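Local coordinates for putative amidohydrolase (Unidentified, PDB 3MKV), which probably acts as a zinc-dependent prolidase of the amidohydrolase superfamily, hydrolysing dipeptides that end in proline, at residues 169-174 with 178-183; 132-137 with 185-190; 215-220 with 247-252. All coordinates share one frame; numbering follows the deposited sequence.

Overall arrangement
The three contacts lie on one side of the chain's centre, in a protein of the amidohydrolase family, which is built on a TIM barrel. Contacts 1 and 2 have centres about 10 Å apart and share helix 174-187 as well as the small parallel sheet of strands 135-137 and 168-170; in sequence, contact 1 falls wholly between the two halves of contact 2. Contact 3 follows later, its centre about 13 Å from that of contact 1 and 15 Å from that of contact 2, and uses the next helix, 214-225. Together they illustrate how consecutive helices and connecting loops pack on one flank of the barrel that holds two zinc ions; contacts 1 and 2 touch a second subunit, contacts 1 and 3 a third.

Contact 1 of 3, residues 169-174 with 178-183; sequences RVADGV and RRAVRE
Arg169 and Glu183 carry the polar half of this contact, in which strand 168-170 and the turn after it fold back along helix 174-187. The Arg169 side chain sets out with CG lodged between the backbone N and the carbonyl carbon (chi1 62°), continues straight and then bends at chi3, which lays its guanidinium flat over the methyl of Ala180. Ala180 CB sits 3.7 Å from Arg169 CZ, above the centre of the group. The edge is used for charge: Arg169 NH2 donates to Glu183 OE1 at 3.0 Å, nearly straight at 158°, and Arg169 NH1 adds a weak bond of 3.3 Å to the same Glu183 OE1. That oxygen lies in the guanidinium plane, yet the donor meets it from above the carboxylate plane, the two planes being turned 43° apart. Arg169 NH1 also forms a salt bridge with Glu184.

At the other end Gly173 is the N-cap, and within the first turns of the helix Arg178 N donates to Val174 O at 2.9 Å. Alongside, Val174 CG1 covers one face of the Arg178 guanidinium, 4.0 Å from Arg178 CZ. Between the two ends, Ala171 CB approaches Ala180 CB at 4.4 Å. With Ala180 backing one face, Glu183 at the edge and Glu184 as second acidic partner, the Arg169 guanidinium is fixed in rotation, and the acids probably offset the nearby like charge of Arg134.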
ATOM      1  N   ARG A 169       4.750 -19.030 -11.789  1.00 45.90           N
ATOM      2  CA  ARG A 169       4.681 -17.754 -11.098  1.00 44.55           C
ATOM      3  C   ARG A 169       5.785 -16.887 -11.664  1.00 43.83           C
ATOM      4  O   ARG A 169       6.843 -17.396 -12.009  1.00 45.97           O
ATOM      5  CB  ARG A 169       4.916 -17.940  -9.606  1.00 45.32           C
ATOM      6  CG  ARG A 169       6.298 -18.504  -9.278  1.00 51.56           C
ATOM      7  CD  ARG A 169       6.460 -18.728  -7.782  1.00 48.98           C
ATOM      8  NE  ARG A 169       6.507 -17.475  -7.045  1.00 38.49           N
ATOM      9  CZ  ARG A 169       6.614 -17.393  -5.718  1.00 47.48           C
ATOM     10  NH1 ARG A 169       6.675 -18.491  -4.980  1.00 44.32           N
ATOM     11  NH2 ARG A 169       6.654 -16.208  -5.125  1.00 41.64           N
ATOM     12  N   VAL A 170       5.542 -15.581 -11.746  1.00 46.45           N
ATOM     13  CA  VAL A 170       6.540 -14.648 -12.254  1.00 46.46           C
ATOM     14  C   VAL A 170       7.466 -14.147 -11.162  1.00 48.89           C
ATOM     15  O   VAL A 170       7.043 -13.907 -10.030  1.00 51.47           O
ATOM     16  CB  VAL A 170       5.894 -13.439 -12.948  1.00 50.40           C
ATOM     17  CG1 VAL A 170       6.975 -12.430 -13.375  1.00 38.30           C
ATOM     18  CG2 VAL A 170       5.073 -13.905 -14.141  1.00 48.52           C
ATOM     19  N   ALA A 171       8.734 -13.990 -11.513  1.00 50.26           N
ATOM     20  CA  ALA A 171       9.744 -13.533 -10.573  1.00 53.00           C
ATOM     21  C   ALA A 171      10.965 -13.034 -11.357  1.00 53.44           C
ATOM     22  O   ALA A 171      11.424 -13.699 -12.291  1.00 51.24           O
ATOM     23  CB  ALA A 171      10.135 -14.671  -9.607  1.00 48.57           C
ATOM     24  N   ASP A 172      11.478 -11.865 -10.980  1.00 50.97           N
ATOM     25  CA  ASP A 172      12.617 -11.270 -11.674  1.00 49.19           C
ATOM     26  C   ASP A 172      13.620 -10.765 -10.666  1.00 50.54           C
ATOM     27  O   ASP A 172      13.261 -10.155  -9.658  1.00 49.25           O
ATOM     28  CB  ASP A 172      12.173 -10.103 -12.554  1.00 46.98           C
ATOM     29  CG  ASP A 172      11.134 -10.505 -13.580  1.00 52.15           C
ATOM     30  OD1 ASP A 172      11.502 -11.019 -14.663  1.00 58.19           O
ATOM     31  OD2 ASP A 172       9.941 -10.288 -13.307  1.00 52.37           O
ATOM     32  N   GLY A 173      14.887 -11.024 -10.947  1.00 53.09           N
ATOM     33  CA  GLY A 173      15.944 -10.516 -10.118  1.00 55.12           C
ATOM     34  C   GLY A 173      16.304 -11.517  -9.060  1.00 53.68           C
ATOM     35  O   GLY A 173      15.445 -12.236  -8.562  1.00 54.09           O
ATOM     36  N   VAL A 174      17.589 -11.535  -8.717  1.00 50.42           N
ATOM     37  CA  VAL A 174      18.151 -12.501  -7.782  1.00 50.58           C
ATOM     38  C   VAL A 174      17.368 -12.579  -6.483  1.00 51.00           C
ATOM     39  O   VAL A 174      17.139 -13.668  -5.951  1.00 50.79           O
ATOM     40  CB  VAL A 174      19.629 -12.190  -7.501  1.00 43.24           C
ATOM     41  CG1 VAL A 174      20.171 -13.110  -6.477  1.00 47.90           C
ATOM     42  CG2 VAL A 174      20.430 -12.324  -8.786  1.00 46.55           C
ATOM     43  N   ARG A 178      15.298 -15.869  -5.377  1.00 51.16           N
ATOM     44  CA  ARG A 178      15.697 -16.543  -4.141  1.00 47.32           C
ATOM     45  C   ARG A 178      14.490 -16.732  -3.246  1.00 45.87           C
ATOM     46  O   ARG A 178      14.203 -17.839  -2.819  1.00 47.88           O
ATOM     47  CB  ARG A 178      16.776 -15.748  -3.398  1.00 49.43           C
ATOM     48  CG  ARG A 178      18.183 -16.268  -3.611  1.00 42.33           C
ATOM     49  CD  ARG A 178      19.198 -15.451  -2.848  1.00 52.09           C
ATOM     50  NE  ARG A 178      20.547 -15.751  -3.322  1.00 67.79           N
ATOM     51  CZ  ARG A 178      21.597 -14.950  -3.170  1.00 71.25           C
ATOM     52  NH1 ARG A 178      22.777 -15.321  -3.645  1.00 80.23           N
ATOM     53  NH2 ARG A 178      21.474 -13.781  -2.547  1.00 67.39           N
ATOM     54  N   ARG A 179      13.777 -15.644  -2.971  1.00 47.73           N
ATOM     55  CA  ARG A 179      12.614 -15.716  -2.099  1.00 51.13           C
ATOM     56  C   ARG A 179      11.584 -16.714  -2.641  1.00 46.10           C
ATOM     57  O   ARG A 179      11.041 -17.529  -1.900  1.00 48.78           O
ATOM     58  CB  ARG A 179      11.996 -14.326  -1.901  1.00 48.68           C
ATOM     59  CG  ARG A 179      11.105 -14.225  -0.647  1.00 50.59           C
ATOM     60  CD  ARG A 179      10.767 -12.768  -0.269  1.00 60.37           C
ATOM     61  NE  ARG A 179      10.907 -11.851  -1.402  1.00 76.08           N
ATOM     62  CZ  ARG A 179      11.865 -10.928  -1.519  1.00 79.98           C
ATOM     63  NH1 ARG A 179      12.774 -10.767  -0.558  1.00 72.41           N
ATOM     64  NH2 ARG A 179      11.911 -10.154  -2.597  1.00 75.21           N
ATOM     65  N   ALA A 180      11.331 -16.649  -3.939  1.00 43.97           N
ATOM     66  CA  ALA A 180      10.384 -17.540  -4.579  1.00 43.40           C
ATOM     67  C   ALA A 180      10.771 -18.997  -4.362  1.00 44.95           C
ATOM     68  O   ALA A 180       9.945 -19.811  -3.954  1.00 50.32           O
ATOM     69  CB  ALA A 180      10.284 -17.223  -6.065  1.00 41.09           C
ATOM     70  N   VAL A 181      12.027 -19.337  -4.620  1.00 46.59           N
ATOM     71  CA  VAL A 181      12.448 -20.723  -4.468  1.00 45.29           C
ATOM     72  C   VAL A 181      12.308 -21.140  -3.024  1.00 45.18           C
ATOM     73  O   VAL A 181      11.891 -22.252  -2.731  1.00 45.75           O
ATOM     74  CB  VAL A 181      13.901 -20.934  -4.906  1.00 52.18           C
ATOM     75  CG1 VAL A 181      14.420 -22.282  -4.405  1.00 51.25           C
ATOM     76  CG2 VAL A 181      14.015 -20.828  -6.422  1.00 52.29           C
ATOM     77  N   ARG A 182      12.665 -20.243  -2.115  1.00 47.70           N
ATOM     78  CA  ARG A 182      12.584 -20.543  -0.693  1.00 42.24           C
ATOM     79  C   ARG A 182      11.131 -20.780  -0.287  1.00 42.30           C
ATOM     80  O   ARG A 182      10.838 -21.676   0.512  1.00 43.13           O
ATOM     81  CB  ARG A 182      13.233 -19.429   0.133  1.00 47.34           C
ATOM     82  CG  ARG A 182      14.761 -19.402   0.026  1.00 37.96           C
ATOM     83  CD  ARG A 182      15.342 -18.158   0.694  1.00 39.12           C
ATOM     84  NE  ARG A 182      16.795 -18.148   0.621  1.00 43.54           N
ATOM     85  CZ  ARG A 182      17.567 -17.121   0.957  1.00 43.99           C
ATOM     86  NH1 ARG A 182      17.036 -16.000   1.423  1.00 42.78           N
ATOM     87  NH2 ARG A 182      18.880 -17.232   0.853  1.00 46.22           N
ATOM     88  N   GLU A 183      10.224 -20.002  -0.866  1.00 35.92           N
ATOM     89  CA  GLU A 183       8.784 -20.189  -0.662  1.00 39.54           C
ATOM     90  C   GLU A 183       8.266 -21.539  -1.165  1.00 43.57           C
ATOM     91  O   GLU A 183       7.520 -22.225  -0.462  1.00 46.50           O
ATOM     92  CB  GLU A 183       7.998 -19.042  -1.319  1.00 35.77           C
ATOM     93  CG  GLU A 183       8.325 -17.687  -0.685  1.00 48.79           C
ATOM     94  CD  GLU A 183       7.578 -16.534  -1.316  1.00 52.73           C
ATOM     95  OE1 GLU A 183       6.684 -16.793  -2.140  1.00 56.51           O
ATOM     96  OE2 GLU A 183       7.891 -15.365  -0.988  1.00 65.10           O
TER

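Contact 2 of 3, residues 132-137 with 185-190; sequences SGRALS and LQMGAD
Ala189 sets its methyl against the peptide carbonyl of Ser132, a van der Waals touch at the centre of the contact. The closest approach is Ala189 CB to Ser132 O, 3.8 Å, and the same methyl lies 4.3 Å from Gly133 N. Ser132 takes part through its main chain; its CB points away from Ala189, and OG hydrogen-bonds to the carbonyl O of Asp107 and to the Gln191 side chain. Gly133, with positive phi, turns the chain just past the methyl. On the facing side Gly188 ends helix 174-187 in a Schellman motif, its N bonded to Leu185 O at 3.0 Å, and this reversal swings Ala189 round toward the loop.

A second touch lies farther along, where the long side chains of Met187 and Arg134 reach across to one another. Each bends at chi3, the methionine with a torsion of -50° that carries its methyl to the edge of the Arg134 guanidinium, in its plane. Met187 CE stops 4.0 Å from Arg134 NH2, a van der Waals approach with no hydrogen bond; Ser149 of the second subunit also packs on Met187.

The contact thus joins the last turn of helix 174-187 and the residues just after it to the loop between strands 128-131 and 135-137. Just beyond, Asp190 OD2 bonds to Val131 N at the end of strand 128-131, while strand 135-137 pairs in parallel with strand 168-170.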
ATOM      1  N   SER A 132       7.018 -29.950  -8.315  1.00 49.28           N
ATOM      2  CA  SER A 132       7.856 -28.777  -8.493  1.00 49.87           C
ATOM      3  C   SER A 132       7.262 -27.530  -7.839  1.00 52.03           C
ATOM      4  O   SER A 132       7.949 -26.523  -7.696  1.00 48.59           O
ATOM      5  CB  SER A 132       8.028 -28.494  -9.984  1.00 46.03           C
ATOM      6  OG  SER A 132       8.821 -29.484 -10.611  1.00 50.57           O
ATOM      7  N   GLY A 133       5.991 -27.601  -7.450  1.00 49.86           N
ATOM      8  CA  GLY A 133       5.234 -26.408  -7.103  1.00 49.22           C
ATOM      9  C   GLY A 133       4.970 -25.605  -8.372  1.00 49.75           C
ATOM     10  O   GLY A 133       4.644 -26.166  -9.421  1.00 53.02           O
ATOM     11  N   ARG A 134       5.117 -24.289  -8.291  1.00 46.88           N
ATOM     12  CA  ARG A 134       4.961 -23.454  -9.474  1.00 46.60           C
ATOM     13  C   ARG A 134       6.291 -23.241 -10.196  1.00 45.58           C
ATOM     14  O   ARG A 134       7.314 -22.984  -9.569  1.00 44.35           O
ATOM     15  CB  ARG A 134       4.351 -22.109  -9.101  1.00 45.10           C
ATOM     16  CG  ARG A 134       2.870 -22.186  -8.820  1.00 42.98           C
ATOM     17  CD  ARG A 134       2.380 -20.872  -8.238  1.00 45.95           C
ATOM     18  NE  ARG A 134       2.813 -20.672  -6.854  1.00 45.45           N
ATOM     19  CZ  ARG A 134       2.856 -19.482  -6.260  1.00 44.65           C
ATOM     20  NH1 ARG A 134       2.515 -18.398  -6.936  1.00 41.26           N
ATOM     21  NH2 ARG A 134       3.244 -19.372  -4.999  1.00 48.64           N
ATOM     22  N   ALA A 135       6.262 -23.359 -11.517  1.00 45.75           N
ATOM     23  CA  ALA A 135       7.425 -23.077 -12.340  1.00 45.94           C
ATOM     24  C   ALA A 135       7.828 -21.616 -12.192  1.00 42.04           C
ATOM     25  O   ALA A 135       6.975 -20.727 -12.207  1.00 41.93           O
ATOM     26  CB  ALA A 135       7.109 -23.380 -13.786  1.00 47.23           C
ATOM     27  N   LEU A 136       9.124 -21.363 -12.057  1.00 39.19           N
ATOM     28  CA  LEU A 136       9.618 -19.983 -12.038  1.00 39.63           C
ATOM     29  C   LEU A 136       9.829 -19.439 -13.452  1.00 42.45           C
ATOM     30  O   LEU A 136      10.500 -20.040 -14.279  1.00 40.42           O
ATOM     31  CB  LEU A 136      10.902 -19.867 -11.222  1.00 38.08           C
ATOM     32  CG  LEU A 136      10.744 -19.538  -9.730  1.00 52.07           C
ATOM     33  CD1 LEU A 136       9.821 -20.508  -9.012  1.00 54.34           C
ATOM     34  CD2 LEU A 136      12.100 -19.512  -9.057  1.00 51.00           C
ATOM     35  N   SER A 137       9.235 -18.291 -13.728  1.00 52.01           N
ATOM     36  CA  SER A 137       9.394 -17.646 -15.019  1.00 51.79           C
ATOM     37  C   SER A 137       9.713 -16.174 -14.800  1.00 54.27           C
ATOM     38  O   SER A 137       9.339 -15.590 -13.774  1.00 54.88           O
ATOM     39  CB  SER A 137       8.112 -17.785 -15.838  1.00 50.67           C
ATOM     40  OG  SER A 137       8.185 -17.016 -17.022  1.00 53.04           O
ATOM     41  N   LEU A 185       9.992 -24.247  -1.727  1.00 42.56           N
ATOM     42  CA  LEU A 185      10.587 -25.276  -0.901  1.00 45.48           C
ATOM     43  C   LEU A 185       9.898 -25.384   0.473  1.00 45.61           C
ATOM     44  O   LEU A 185       9.620 -26.488   0.943  1.00 42.48           O
ATOM     45  CB  LEU A 185      12.089 -25.023  -0.748  1.00 50.83           C
ATOM     46  CG  LEU A 185      12.961 -25.234  -1.994  1.00 48.28           C
ATOM     47  CD1 LEU A 185      14.389 -24.801  -1.747  1.00 43.01           C
ATOM     48  CD2 LEU A 185      12.931 -26.689  -2.406  1.00 48.44           C
ATOM     49  N   GLN A 186       9.613 -24.254   1.114  1.00 44.56           N
ATOM     50  CA  GLN A 186       8.958 -24.305   2.423  1.00 49.38           C
ATOM     51  C   GLN A 186       7.554 -24.877   2.280  1.00 47.47           C
ATOM     52  O   GLN A 186       7.047 -25.528   3.199  1.00 47.27           O
ATOM     53  CB  GLN A 186       8.919 -22.930   3.121  1.00 48.41           C
ATOM     54  CG  GLN A 186       7.623 -22.155   2.934  1.00 60.33           C
ATOM     55  CD  GLN A 186       6.482 -22.576   3.885  1.00 63.87           C
ATOM     56  OE1 GLN A 186       6.640 -22.610   5.111  1.00 48.13           O
ATOM     57  NE2 GLN A 186       5.312 -22.857   3.310  1.00 61.82           N
ATOM     58  N   MET A 187       6.936 -24.646   1.124  1.00 44.56           N
ATOM     59  CA  MET A 187       5.592 -25.146   0.880  1.00 41.64           C
ATOM     60  C   MET A 187       5.586 -26.652   0.554  1.00 48.67           C
ATOM     61  O   MET A 187       4.522 -27.285   0.532  1.00 45.12           O
ATOM     62  CB  MET A 187       4.860 -24.304  -0.179  1.00 39.85           C
ATOM     63  CG  MET A 187       4.107 -23.097   0.419  1.00 41.18           C
ATOM     64  SD  MET A 187       3.187 -21.996  -0.701  1.00 32.55           S
ATOM     65  CE  MET A 187       4.406 -21.652  -1.950  1.00 41.84           C
ATOM     66  N   GLY A 188       6.774 -27.218   0.319  1.00 49.94           N
ATOM     67  CA  GLY A 188       6.936 -28.672   0.171  1.00 43.69           C
ATOM     68  C   GLY A 188       7.376 -29.215  -1.183  1.00 43.77           C
ATOM     69  O   GLY A 188       7.329 -30.424  -1.404  1.00 40.35           O
ATOM     70  N   ALA A 189       7.789 -28.339  -2.101  1.00 44.71           N
ATOM     71  CA  ALA A 189       8.324 -28.779  -3.406  1.00 45.55           C
ATOM     72  C   ALA A 189       9.450 -29.805  -3.270  1.00 49.02           C
ATOM     73  O   ALA A 189      10.343 -29.646  -2.436  1.00 50.90           O
ATOM     74  CB  ALA A 189       8.818 -27.586  -4.206  1.00 40.54           C
ATOM     75  N   ASP A 190       9.423 -30.848  -4.098  1.00 50.05           N
ATOM     76  CA  ASP A 190      10.495 -31.844  -4.099  1.00 44.25           C
ATOM     77  C   ASP A 190      11.700 -31.372  -4.913  1.00 44.31           C
ATOM     78  O   ASP A 190      12.810 -31.851  -4.719  1.00 41.95           O
ATOM     79  CB  ASP A 190       9.994 -33.164  -4.668  1.00 43.84           C
ATOM     80  CG  ASP A 190       8.859 -33.755  -3.858  1.00 48.92           C
ATOM     81  OD1 ASP A 190       9.068 -34.059  -2.662  1.00 50.53           O
ATOM     82  OD2 ASP A 190       7.758 -33.929  -4.422  1.00 53.96           O
TER

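Contact 3 of 3, residues 215-220 with 247-252; sequences DEIRAI and CGVRTI. With SO4 (sulfate ion), chain L.
Arg218 lies against Cys247 where helix 214-225 meets the end of helix 238-246. From Arg218 CB the chain leaves with CG anti to the carbonyl carbon (chi1 -62°), which sets Arg218 CG 3.7 Å from Cys247 CB. The same CG stands 3.8 Å from Cys247 O, so this methylene lies against both the side chain and the carbonyl of Cys247. The chain runs on through CD and NE, which carry no close approach to Cys247, and a bend at chi3 (-85°) brings NH1 alongside the sulfur. The guanidinium approaches obliquely, Arg218 NH1 lying 3.8 Å from Cys247 SG, while the charge at the tip is met by a salt bridge from NH1 to Glu214. Arg218 NH2 has Asp215 OD1 only at a long 4.0 Å.

Cys247 stands where helix 238-246 gives way to a Schellman motif with Gly248 at positive phi, part of the crossover that links parallel strands 232-235 and 251-254. This is a beta-alpha-beta unit of the TIM barrel, whose two strands bring in the zinc ligands His234 and His254. Deeper in, Ile217 CB lies 3.8 Å from Cys247 CB, and Ile217 CG2 is 3.9 Å from Val249 CG2; Val249 rests in turn on Ala244 of the crossover helix.

Past Val249 the chain carries Arg250 outward to a sulfate, probably from the crystallisation liquor. Arg250 NH2 donates to sulfate O1 at 2.7 Å, and Tyr272 OH bonds to the same anion.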
ATOM      1  N   ASP A 215      22.867 -14.917 -13.677  1.00 55.14           N
ATOM      2  CA  ASP A 215      22.851 -14.575 -12.266  1.00 53.22           C
ATOM      3  C   ASP A 215      21.621 -15.136 -11.560  1.00 49.56           C
ATOM      4  O   ASP A 215      21.710 -15.609 -10.423  1.00 48.03           O
ATOM      5  CB  ASP A 215      22.866 -13.056 -12.098  1.00 60.97           C
ATOM      6  CG  ASP A 215      24.254 -12.457 -12.262  1.00 71.35           C
ATOM      7  OD1 ASP A 215      25.230 -13.032 -11.730  1.00 75.07           O
ATOM      8  OD2 ASP A 215      24.361 -11.395 -12.914  1.00 80.28           O
ATOM      9  N   GLU A 216      20.466 -15.046 -12.217  1.00 46.96           N
ATOM     10  CA  GLU A 216      19.233 -15.613 -11.654  1.00 48.80           C
ATOM     11  C   GLU A 216      19.307 -17.138 -11.611  1.00 43.37           C
ATOM     12  O   GLU A 216      19.109 -17.731 -10.559  1.00 52.21           O
ATOM     13  CB  GLU A 216      17.984 -15.140 -12.418  1.00 51.61           C
ATOM     14  CG  GLU A 216      17.598 -13.676 -12.171  1.00 41.43           C
ATOM     15  CD  GLU A 216      16.886 -13.053 -13.361  1.00 45.67           C
ATOM     16  OE1 GLU A 216      15.797 -12.450 -13.184  1.00 38.08           O
ATOM     17  OE2 GLU A 216      17.415 -13.173 -14.486  1.00 53.47           O
ATOM     18  N   ILE A 217      19.648 -17.770 -12.731  1.00 47.54           N
ATOM     19  CA  ILE A 217      19.732 -19.228 -12.778  1.00 49.73           C
ATOM     20  C   ILE A 217      20.646 -19.762 -11.688  1.00 50.60           C
ATOM     21  O   ILE A 217      20.267 -20.666 -10.941  1.00 56.09           O
ATOM     22  CB  ILE A 217      20.237 -19.741 -14.142  1.00 49.28           C
ATOM     23  CG1 ILE A 217      19.258 -19.372 -15.253  1.00 51.40           C
ATOM     24  CG2 ILE A 217      20.468 -21.264 -14.106  1.00 31.37           C
ATOM     25  CD1 ILE A 217      19.727 -19.821 -16.648  1.00 55.01           C
ATOM     26  N   ARG A 218      21.850 -19.208 -11.604  1.00 51.17           N
ATOM     27  CA  ARG A 218      22.813 -19.627 -10.588  1.00 51.54           C
ATOM     28  C   ARG A 218      22.296 -19.397  -9.161  1.00 53.33           C
ATOM     29  O   ARG A 218      22.542 -20.213  -8.273  1.00 55.80           O
ATOM     30  CB  ARG A 218      24.175 -18.952 -10.798  1.00 50.44           C
ATOM     31  CG  ARG A 218      24.846 -19.303 -12.126  1.00 57.89           C
ATOM     32  CD  ARG A 218      26.321 -18.883 -12.171  1.00 55.72           C
ATOM     33  NE  ARG A 218      26.476 -17.485 -12.569  1.00 61.45           N
ATOM     34  CZ  ARG A 218      26.798 -17.087 -13.798  1.00 63.41           C
ATOM     35  NH1 ARG A 218      27.020 -17.980 -14.764  1.00 56.19           N
ATOM     36  NH2 ARG A 218      26.899 -15.794 -14.058  1.00 65.06           N
ATOM     37  N   ALA A 219      21.583 -18.298  -8.926  1.00 52.31           N
ATOM     38  CA  ALA A 219      20.952 -18.110  -7.608  1.00 51.09           C
ATOM     39  C   ALA A 219      19.907 -19.195  -7.333  1.00 48.01           C
ATOM     40  O   ALA A 219      19.846 -19.730  -6.231  1.00 52.42           O
ATOM     41  CB  ALA A 219      20.321 -16.732  -7.483  1.00 50.14           C
ATOM     42  N   ILE A 220      19.090 -19.510  -8.336  1.00 43.92           N
ATOM     43  CA  ILE A 220      18.044 -20.527  -8.193  1.00 43.99           C
ATOM     44  C   ILE A 220      18.639 -21.910  -7.910  1.00 45.41           C
ATOM     45  O   ILE A 220      18.209 -22.602  -6.991  1.00 48.73           O
ATOM     46  CB  ILE A 220      17.100 -20.569  -9.432  1.00 46.44           C
ATOM     47  CG1 ILE A 220      16.262 -19.289  -9.521  1.00 45.42           C
ATOM     48  CG2 ILE A 220      16.155 -21.743  -9.338  1.00 42.67           C
ATOM     49  CD1 ILE A 220      15.713 -18.971 -10.915  1.00 38.55           C
ATOM     50  N   CYS A 247      25.143 -23.082 -15.743  1.00 56.15           N
ATOM     51  CA  CYS A 247      24.684 -22.408 -14.534  1.00 57.85           C
ATOM     52  C   CYS A 247      24.334 -23.400 -13.434  1.00 54.96           C
ATOM     53  O   CYS A 247      24.111 -23.009 -12.293  1.00 56.96           O
ATOM     54  CB  CYS A 247      23.500 -21.493 -14.832  1.00 57.87           C
ATOM     55  SG  CYS A 247      23.939 -20.031 -15.807  1.00 61.52           S
ATOM     56  N   GLY A 248      24.300 -24.682 -13.780  1.00 55.07           N
ATOM     57  CA  GLY A 248      24.199 -25.738 -12.779  1.00 52.89           C
ATOM     58  C   GLY A 248      22.915 -26.554 -12.811  1.00 54.47           C
ATOM     59  O   GLY A 248      22.716 -27.423 -11.964  1.00 52.57           O
ATOM     60  N   VAL A 249      22.048 -26.278 -13.782  1.00 50.98           N
ATOM     61  CA  VAL A 249      20.782 -26.988 -13.923  1.00 49.88           C
ATOM     62  C   VAL A 249      21.017 -28.491 -14.132  1.00 53.25           C
ATOM     63  O   VAL A 249      21.857 -28.870 -14.941  1.00 53.24           O
ATOM     64  CB  VAL A 249      20.003 -26.421 -15.107  1.00 49.45           C
ATOM     65  CG1 VAL A 249      18.815 -27.282 -15.435  1.00 56.96           C
ATOM     66  CG2 VAL A 249      19.562 -25.004 -14.811  1.00 51.35           C
ATOM     67  N   ARG A 250      20.273 -29.340 -13.417  1.00 50.63           N
ATOM     68  CA  ARG A 250      20.489 -30.800 -13.473  1.00 46.55           C
ATOM     69  C   ARG A 250      19.728 -31.557 -14.582  1.00 49.93           C
ATOM     70  O   ARG A 250      20.295 -32.430 -15.247  1.00 43.62           O
ATOM     71  CB  ARG A 250      20.208 -31.440 -12.118  1.00 48.37           C
ATOM     72  CG  ARG A 250      20.501 -32.940 -12.049  1.00 41.24           C
ATOM     73  CD  ARG A 250      20.884 -33.346 -10.615  1.00 33.93           C
ATOM     74  NE  ARG A 250      20.779 -34.791 -10.416  1.00 56.86           N
ATOM     75  CZ  ARG A 250      19.630 -35.463 -10.416  1.00 49.48           C
ATOM     76  NH1 ARG A 250      18.494 -34.817 -10.606  1.00 47.71           N
ATOM     77  NH2 ARG A 250      19.621 -36.782 -10.249  1.00 45.92           N
ATOM     78  N   THR A 251      18.449 -31.255 -14.775  1.00 47.53           N
ATOM     79  CA  THR A 251      17.747 -31.864 -15.897  1.00 47.38           C
ATOM     80  C   THR A 251      17.225 -30.806 -16.847  1.00 46.52           C
ATOM     81  O   THR A 251      16.800 -29.733 -16.420  1.00 42.98           O
ATOM     82  CB  THR A 251      16.620 -32.892 -15.474  1.00 44.96           C
ATOM     83  OG1 THR A 251      15.444 -32.214 -15.010  1.00 42.01           O
ATOM     84  CG2 THR A 251      17.126 -33.832 -14.391  1.00 42.69           C
ATOM     85  N   ILE A 252      17.292 -31.121 -18.137  1.00 45.41           N
ATOM     86  CA  ILE A 252      16.807 -30.247 -19.189  1.00 41.63           C
ATOM     87  C   ILE A 252      15.559 -30.842 -19.813  1.00 41.62           C
ATOM     88  O   ILE A 252      15.481 -32.047 -20.051  1.00 42.76           O
ATOM     89  CB  ILE A 252      17.846 -30.100 -20.297  1.00 46.97           C
ATOM     90  CG1 ILE A 252      19.127 -29.434 -19.763  1.00 49.03           C
ATOM     91  CG2 ILE A 252      17.247 -29.346 -21.469  1.00 43.48           C
ATOM     92  CD1 ILE A 252      18.973 -27.950 -19.432  1.00 49.15           C
TER
HETATM   93  S   SO4 L 428      23.487 -37.451 -10.526  0.50 47.14           S
HETATM   94  O1  SO4 L 428      22.081 -37.841 -10.482  0.50 44.19           O
HETATM   95  O2  SO4 L 428      24.248 -38.252  -9.585  0.50 40.93           O
HETATM   96  O3  SO4 L 428      23.991 -37.662 -11.877  0.50 46.10           O
HETATM   97  O4  SO4 L 428      23.625 -36.044 -10.153  0.50 46.76           O